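Side-chain contact in metalloprotease stcE (Escherichia coli, PDB 4DNY), which is a secreted zinc metalloprotease and mucinase of enterohemorrhagic strains, probably cleaving heavily O-glycosylated proteins during adhesion and immune evasion: residues 43-46 and 47-51. Sequence-based numbering, arbitrary orientation.
Sequences SSIH and SHLTN
With chi1 at 61°, Ser-47 holds its hydroxyl between its own backbone N and carbonyl carbon, turned back along the helix onto Ser-44; His-48, its CG beside the backbone N, lays its ring near the same carbonyl. Ser-47 OG donates to Ser-44 O at 2.6 Å, coming in from the flank with a C=O...O angle of 116°. His-48 N makes the regular helical bond to the same oxygen, 3.0 Å from Ser-44 O. That acceptor is thus gripped twice, by the main chain and by the side chain of the preceding residue, and both donors come from the same face of its plane. The imidazole adds a third neighbour: His-48 CD2 sits 3.2 Å from Ser-44 O, approaching obliquely, while Ser-47 OG lies above one face of the ring, displaced toward its rim.

On the buried side of the turn, Ile-45 and Leu-49 lie alongside each other, one turn apart, and meet through the methyls Ile-45 CG2 and Leu-49 CD1 at 3.8 Å. Ile-45 packs on Ile-57 and Leu-49 on Val-55, both in strand 54-60, with Val-55 also meeting His-48. His-46 swings its ring away from this turn, and its NE2 hydrogen-bonds to Asp-75.

Further along, the bonding loosens: Thr-50 N makes a weak bond to His-46 O and a second bond to Ser-47 O. The Thr-50 hydroxyl bends back as well, with OG1 2.6 Å from Ser-47 O, giving that carbonyl two donors. A serine hydroxyl bonded to a carbonyl one turn back, as Ser-47 is to Ser-44, is a familiar feature of alpha-helices, here in a short amphipathic helix whose apolar side packs against the five-stranded mixed sheet.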
loop_
_atom_site.group_PDB
_atom_site.type_symbol
_atom_site.label_atom_id
_atom_site.label_comp_id
_atom_site.label_asym_id
_atom_site.label_seq_id
_atom_site.Cartn_x
_atom_site.Cartn_y
_atom_site.Cartn_z
ATOM N N SER A 43 -9.631 -4.247 -1.957
ATOM C CA SER A 43 -9.856 -5.683 -1.792
ATOM C C SER A 43 -8.656 -6.568 -2.144
ATOM O O SER A 43 -8.391 -7.537 -1.467
ATOM C CB SER A 43 -11.099 -6.121 -2.598
ATOM O OG SER A 43 -12.229 -5.457 -2.067
ATOM N N SER A 44 -7.901 -6.235 -3.204
ATOM C CA SER A 44 -6.797 -7.098 -3.603
ATOM C C SER A 44 -5.654 -7.016 -2.638
ATOM O O SER A 44 -5.051 -8.011 -2.335
ATOM C CB SER A 44 -6.297 -6.822 -5.060
ATOM O OG SER A 44 -5.734 -5.554 -5.185
ATOM N N ILE A 45 -5.374 -5.815 -2.127
ATOM C CA ILE A 45 -4.337 -5.655 -1.089
ATOM C C ILE A 45 -4.761 -6.466 0.122
ATOM O O ILE A 45 -3.970 -7.197 0.708
ATOM C CB ILE A 45 -4.157 -4.159 -0.700
ATOM C CG1 ILE A 45 -3.529 -3.334 -1.874
ATOM C CG2 ILE A 45 -3.231 -4.046 0.558
ATOM C CD1 ILE A 45 -3.328 -1.883 -1.536
ATOM N N HIS A 46 -6.060 -6.360 0.496
ATOM C CA HIS A 46 -6.580 -7.079 1.640
ATOM C C HIS A 46 -6.351 -8.607 1.485
ATOM O O HIS A 46 -5.873 -9.283 2.395
ATOM C CB HIS A 46 -8.086 -6.772 1.773
ATOM C CG HIS A 46 -8.626 -6.923 3.154
ATOM N ND1 HIS A 46 -9.738 -6.214 3.590
ATOM C CD2 HIS A 46 -8.195 -7.654 4.212
ATOM C CE1 HIS A 46 -9.961 -6.511 4.867
ATOM N NE2 HIS A 46 -9.062 -7.401 5.258
ATOM N N SER A 47 -6.692 -9.118 0.306
ATOM C CA SER A 47 -6.562 -10.573 0.007
ATOM C C SER A 47 -5.082 -11.014 0.115
ATOM O O SER A 47 -4.777 -12.023 0.700
ATOM C CB SER A 47 -7.142 -10.923 -1.381
ATOM O OG SER A 47 -6.414 -10.212 -2.365
ATOM N N HIS A 48 -4.185 -10.215 -0.449
ATOM C CA HIS A 48 -2.752 -10.538 -0.377
ATOM C C HIS A 48 -2.153 -10.465 1.008
ATOM O O HIS A 48 -1.269 -11.260 1.365
ATOM C CB HIS A 48 -1.962 -9.666 -1.396
ATOM C CG HIS A 48 -2.213 -10.069 -2.811
ATOM N ND1 HIS A 48 -2.067 -11.375 -3.248
ATOM C CD2 HIS A 48 -2.609 -9.343 -3.873
ATOM C CE1 HIS A 48 -2.380 -11.428 -4.533
ATOM N NE2 HIS A 48 -2.691 -10.205 -4.936
ATOM N N LEU A 49 -2.739 -9.631 1.873
ATOM C CA LEU A 49 -2.291 -9.535 3.243
ATOM C C LEU A 49 -2.762 -10.658 4.155
ATOM O O LEU A 49 -2.270 -10.823 5.258
ATOM C CB LEU A 49 -2.668 -8.162 3.838
ATOM C CG LEU A 49 -1.873 -6.936 3.327
ATOM C CD1 LEU A 49 -2.416 -5.637 3.882
ATOM C CD2 LEU A 49 -0.363 -7.123 3.690
ATOM N N THR A 50 -3.707 -11.459 3.668
ATOM C CA THR A 50 -4.141 -12.602 4.475
ATOM C C THR A 50 -3.019 -13.631 4.620
ATOM O O THR A 50 -2.955 -14.337 5.636
ATOM C CB THR A 50 -5.471 -13.221 3.937
ATOM O OG1 THR A 50 -5.275 -13.682 2.626
ATOM C CG2 THR A 50 -6.578 -12.197 3.946
ATOM N N ASN A 51 -2.174 -13.750 3.603
ATOM C CA ASN A 51 -1.042 -14.715 3.632
ATOM C C ASN A 51 0.358 -14.099 3.614
ATOM O O ASN A 51 1.366 -14.827 3.518
ATOM C CB ASN A 51 -1.186 -15.727 2.492
ATOM C CG ASN A 51 -2.428 -16.585 2.647
ATOM O OD1 ASN A 51 -3.268 -16.584 1.754
ATOM N ND2 ASN A 51 -2.570 -17.277 3.794
#